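Long-range contacts in Kcn28 (Kitasatospora, PDB 6J32), which has the two-domain GT-B fold, with a C-terminal part related to the erythromycin biosynthesis protein CIII-like family: residues Y109-Y114 with Q129-W134; P115-A120 with G179-L184. All coordinates share one frame; numbering follows the deposited sequence.

Contact 1 of 2, residues Y109-Y114 with Q129-W134; sequences YDVLAY and QISPTW
Tyr109 swings its ring over Gln129 with CG set between the backbone N and the carbonyl carbon (chi1 64°). Gln129 holds CG anti to its N (chi1 -177°) and runs extended past the ring. Gln129 CA sits over the ring centre, 3.8 Å from the Tyr109 centroid, a CH-pi contact. Gln129 CB follows, 3.6 Å from Tyr109 CZ. The ring and the amide plane stand 72° apart, so the amide does not stack on the ring. Gln129 OE1 is hydrogen-bonded to Ser188 OG, and Gln129 NE2 makes a weak hydrogen bond to Val182 O. Val111 fills in beside the amide, with CG1 3.7 Å from Gln129 CD. Val111 CG2, the other methyl, touches Pro132 CD at 3.7 Å. Asp110 OD1 lies against the proline ring, 3.5 Å from Pro132 CD, while Asp110 OD2 accepts from Leu112 N at 2.8 Å, from above the carboxylate plane. This is an Asx turn where the chain bends toward helix 115-122. Between the backbones, Ile130 N gives a nearly straight 2.7 Å bond to Tyr109 O. The two strands are parallel neighbours in the sheet of the N-terminal domain and belong to one beta-alpha-beta unit, joined by helix 115-122. Strands 9-13 and 187-190 flank the pair. Beyond the sheet, Leu112 and Tyr114 rest on helix 77-99, and Trp134 touches helix 308-316 of the C-terminal domain.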
# COMPACT_ATOMS: atom_id res chain seq x y z
N TYR B 109 2.24 -22.75 -10.67
CA TYR B 109 1.50 -21.50 -10.80
C TYR B 109 0.01 -21.72 -10.57
O TYR B 109 -0.57 -22.68 -11.07
CB TYR B 109 1.73 -20.85 -12.18
CG TYR B 109 1.22 -21.65 -13.37
CD1 TYR B 109 2.00 -22.64 -13.95
CD2 TYR B 109 -0.02 -21.38 -13.93
CE1 TYR B 109 1.54 -23.36 -15.05
CE2 TYR B 109 -0.48 -22.09 -15.01
CZ TYR B 109 0.30 -23.08 -15.57
OH TYR B 109 -0.16 -23.79 -16.66
N ASP B 110 -0.58 -20.81 -9.81
CA ASP B 110 -2.02 -20.75 -9.64
C ASP B 110 -2.69 -20.46 -10.98
O ASP B 110 -2.06 -19.99 -11.93
CB ASP B 110 -2.36 -19.66 -8.62
CG ASP B 110 -3.85 -19.47 -8.43
OD1 ASP B 110 -4.47 -20.27 -7.70
OD2 ASP B 110 -4.39 -18.52 -9.02
N VAL B 111 -4.00 -20.76 -11.06
CA VAL B 111 -4.73 -20.56 -12.31
C VAL B 111 -4.66 -19.11 -12.77
O VAL B 111 -4.69 -18.83 -13.98
CB VAL B 111 -6.19 -21.03 -12.16
CG1 VAL B 111 -6.26 -22.55 -12.14
CG2 VAL B 111 -6.81 -20.45 -10.90
N LEU B 112 -4.56 -18.16 -11.84
CA LEU B 112 -4.48 -16.76 -12.20
C LEU B 112 -3.05 -16.27 -12.42
O LEU B 112 -2.86 -15.10 -12.73
CB LEU B 112 -5.14 -15.88 -11.12
CG LEU B 112 -6.67 -15.94 -10.99
CD1 LEU B 112 -7.14 -14.94 -9.95
CD2 LEU B 112 -7.35 -15.70 -12.33
N ALA B 113 -2.06 -17.14 -12.28
CA ALA B 113 -0.66 -16.77 -12.47
C ALA B 113 -0.06 -17.47 -13.68
O ALA B 113 1.11 -17.88 -13.67
CB ALA B 113 0.16 -17.06 -11.21
N TYR B 114 -0.84 -17.61 -14.74
CA TYR B 114 -0.37 -18.23 -15.97
C TYR B 114 0.79 -17.50 -16.65
O TYR B 114 1.47 -18.13 -17.47
CB TYR B 114 -1.53 -18.39 -16.97
CG TYR B 114 -2.29 -17.12 -17.27
CD1 TYR B 114 -1.91 -16.28 -18.31
CD2 TYR B 114 -3.41 -16.76 -16.51
CE1 TYR B 114 -2.61 -15.12 -18.59
CE2 TYR B 114 -4.11 -15.60 -16.78
CZ TYR B 114 -3.71 -14.79 -17.83
OH TYR B 114 -4.41 -13.64 -18.10
N GLN B 129 0.21 -26.32 -13.37
CA GLN B 129 -0.85 -25.46 -12.87
C GLN B 129 -1.43 -26.01 -11.57
O GLN B 129 -1.65 -27.22 -11.44
CB GLN B 129 -1.95 -25.32 -13.92
CG GLN B 129 -3.08 -24.40 -13.55
CD GLN B 129 -4.25 -24.55 -14.49
OE1 GLN B 129 -4.99 -25.53 -14.42
NE2 GLN B 129 -4.42 -23.59 -15.39
N ILE B 130 -1.66 -25.12 -10.60
CA ILE B 130 -2.26 -25.47 -9.32
C ILE B 130 -3.64 -24.82 -9.28
O ILE B 130 -3.77 -23.61 -9.08
CB ILE B 130 -1.40 -25.01 -8.14
CG1 ILE B 130 0.04 -25.50 -8.27
CG2 ILE B 130 -2.00 -25.50 -6.83
CD1 ILE B 130 0.19 -27.01 -8.12
N SER B 131 -4.69 -25.63 -9.45
CA SER B 131 -6.05 -25.11 -9.47
C SER B 131 -6.65 -25.21 -8.07
O SER B 131 -6.78 -26.33 -7.55
CB SER B 131 -6.91 -25.89 -10.45
OG SER B 131 -8.24 -25.41 -10.45
N PRO B 132 -7.03 -24.10 -7.44
CA PRO B 132 -7.57 -24.17 -6.08
C PRO B 132 -9.02 -24.64 -6.01
O PRO B 132 -9.53 -24.86 -4.91
CB PRO B 132 -7.44 -22.73 -5.58
CG PRO B 132 -7.62 -21.93 -6.83
CD PRO B 132 -6.92 -22.71 -7.91
N THR B 133 -9.68 -24.80 -7.15
CA THR B 133 -11.06 -25.27 -7.21
C THR B 133 -11.22 -26.08 -8.49
O THR B 133 -10.23 -26.40 -9.17
CB THR B 133 -12.04 -24.10 -7.12
OG1 THR B 133 -13.38 -24.61 -7.03
CG2 THR B 133 -11.93 -23.20 -8.34
N TRP B 134 -12.46 -26.43 -8.82
CA TRP B 134 -12.69 -27.24 -10.02
C TRP B 134 -12.34 -26.45 -11.27
O TRP B 134 -12.46 -25.22 -11.32
CB TRP B 134 -14.13 -27.74 -10.09
CG TRP B 134 -15.22 -26.72 -9.84
CD1 TRP B 134 -15.76 -26.38 -8.63
CD2 TRP B 134 -15.90 -25.92 -10.82
NE1 TRP B 134 -16.74 -25.43 -8.80
CE2 TRP B 134 -16.84 -25.13 -10.13
CE3 TRP B 134 -15.80 -25.80 -12.21
CZ2 TRP B 134 -17.68 -24.22 -10.79
CZ3 TRP B 134 -16.63 -24.90 -12.87
CH2 TRP B 134 -17.56 -24.12 -12.15

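Contact 2 of 2, residues P115-A120 with G179-L184; sequences PARVLA and GDLVNL
Arg117 and Val118 meet Leu181 where the crossover helix of a beta-alpha-beta unit, 115-122, packs against the short helix 180-183. Both belong to the Rossmann-like N-terminal domain of the GT-B fold. The short helix leads into strand 187-190 of the same sheet. Arg117 packs on Tyr109 and Ser127, in strands 106-110 and 127-131, so the contact lies against a face of the sheet.

The apolar part is small. Val118 CG2 touches Leu181 CD1 at 3.7 Å, and the two side chains lie nearly perpendicular. The same Leu181 CD1 lies 3.9 Å from Arg117 CD. The side chains of Arg117 and Leu181 run antiparallel side by side, with the leucine against the methylenes of the arginine. Arg117 NH1 also passes 3.6 Å from Leu181 CA, a van der Waals contact.

The polar part depends on the full reach of Arg117. Its CG is anti to the backbone N (chi1 -178°), and the chain stays extended as far as NE. This carries the guanidinium across to the backbone at the end of the short helix. The Asp180 O atom lies near the guanidinium plane, but at 3.8 Å from Arg117 NH1 it is too far for a hydrogen bond. Asp180 O accepts the backbone bond from Leu184 N at 2.6 Å.

One hydrogen bond joins the segments. Arg117 NH1 gives it to Leu184 O at 3.0 Å, with a bent N-H...O angle of 130°, and the donor stands above the carbonyl plane.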
# COMPACT_ATOMS: atom_id res chain seq x y z
N PRO B 115 1.07 -16.21 -16.37
CA PRO B 115 2.33 -15.64 -16.89
C PRO B 115 3.55 -16.46 -16.52
O PRO B 115 4.54 -16.46 -17.27
CB PRO B 115 2.37 -14.25 -16.24
CG PRO B 115 0.96 -13.86 -16.19
CD PRO B 115 0.19 -15.13 -15.86
N ALA B 116 3.51 -17.19 -15.40
CA ALA B 116 4.59 -18.10 -15.06
C ALA B 116 4.73 -19.21 -16.10
O ALA B 116 5.85 -19.67 -16.36
CB ALA B 116 4.36 -18.71 -13.68
N ARG B 117 3.62 -19.66 -16.69
CA ARG B 117 3.72 -20.65 -17.75
C ARG B 117 4.40 -20.06 -18.98
O ARG B 117 5.24 -20.72 -19.61
CB ARG B 117 2.35 -21.19 -18.12
CG ARG B 117 2.43 -22.27 -19.19
CD ARG B 117 1.10 -22.62 -19.81
NE ARG B 117 1.27 -23.68 -20.79
CZ ARG B 117 0.30 -24.21 -21.52
NH1 ARG B 117 -0.95 -23.78 -21.38
NH2 ARG B 117 0.57 -25.17 -22.39
N VAL B 118 4.06 -18.82 -19.33
CA VAL B 118 4.72 -18.14 -20.44
C VAL B 118 6.22 -18.06 -20.18
O VAL B 118 7.04 -18.26 -21.09
CB VAL B 118 4.11 -16.75 -20.66
CG1 VAL B 118 4.93 -15.97 -21.67
CG2 VAL B 118 2.67 -16.87 -21.11
N LEU B 119 6.61 -17.78 -18.94
CA LEU B 119 8.02 -17.75 -18.60
C LEU B 119 8.65 -19.13 -18.77
O LEU B 119 9.76 -19.26 -19.31
CB LEU B 119 8.20 -17.26 -17.16
CG LEU B 119 9.41 -16.38 -16.86
CD1 LEU B 119 9.40 -15.16 -17.77
CD2 LEU B 119 9.41 -15.97 -15.40
N ALA B 120 7.94 -20.18 -18.34
CA ALA B 120 8.48 -21.54 -18.45
C ALA B 120 8.62 -21.97 -19.90
O ALA B 120 9.55 -22.70 -20.25
CB ALA B 120 7.59 -22.51 -17.67
N GLY B 179 -7.02 -18.84 -25.13
CA GLY B 179 -7.82 -19.72 -24.31
C GLY B 179 -7.07 -20.96 -23.88
O GLY B 179 -7.16 -21.39 -22.72
N ASP B 180 -6.32 -21.55 -24.82
CA ASP B 180 -5.59 -22.78 -24.52
C ASP B 180 -4.53 -22.53 -23.45
O ASP B 180 -4.51 -23.20 -22.42
CB ASP B 180 -4.97 -23.34 -25.80
CG ASP B 180 -5.96 -24.15 -26.62
OD1 ASP B 180 -7.16 -24.14 -26.28
OD2 ASP B 180 -5.53 -24.79 -27.60
N LEU B 181 -3.65 -21.56 -23.69
CA LEU B 181 -2.88 -21.03 -22.58
C LEU B 181 -3.84 -20.29 -21.65
O LEU B 181 -4.54 -19.39 -22.10
CB LEU B 181 -1.78 -20.10 -23.08
CG LEU B 181 -0.87 -19.49 -22.00
CD1 LEU B 181 0.59 -19.72 -22.35
CD2 LEU B 181 -1.16 -18.01 -21.82
N VAL B 182 -3.84 -20.70 -20.38
CA VAL B 182 -4.73 -20.32 -19.27
C VAL B 182 -5.54 -21.55 -18.87
O VAL B 182 -5.50 -21.98 -17.71
CB VAL B 182 -5.67 -19.12 -19.56
CG1 VAL B 182 -6.75 -19.03 -18.50
CG2 VAL B 182 -4.90 -17.81 -19.57
N ASN B 183 -6.27 -22.13 -19.83
CA ASN B 183 -7.23 -23.18 -19.53
C ASN B 183 -6.82 -24.56 -20.03
O ASN B 183 -7.56 -25.52 -19.81
CB ASN B 183 -8.60 -22.81 -20.10
CG ASN B 183 -9.11 -21.50 -19.54
OD1 ASN B 183 -9.12 -21.29 -18.33
ND2 ASN B 183 -9.52 -20.59 -20.43
N LEU B 184 -5.68 -24.70 -20.70
CA LEU B 184 -5.18 -25.99 -21.16
C LEU B 184 -3.70 -26.13 -20.79
O LEU B 184 -2.82 -26.08 -21.66
CB LEU B 184 -5.39 -26.15 -22.67
CG LEU B 184 -5.19 -27.51 -23.33
CD1 LEU B 184 -6.33 -28.45 -22.97
CD2 LEU B 184 -5.08 -27.36 -24.84

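Overall arrangement
Contact 1 is the more central and more buried of the two. Contact 2 lies farther out and is partly buried. Contact 1 pairs the two strands of a beta-alpha-beta unit, and contact 2 ties the helix of that unit to helix 180-183. Their segments therefore alternate along the chain. The chemistry changes with place: contact 1 combines parallel strand pairing with ring and aliphatic packing, whereas contact 2 has a small apolar patch and one side-chain bond to a backbone carbonyl. Their centres are about 10 Å apart and the two touch directly. Tyr109 OH lies 3.6 Å from Arg117 CD, and Tyr114 CG is 3.5 Å from Val182 CG2.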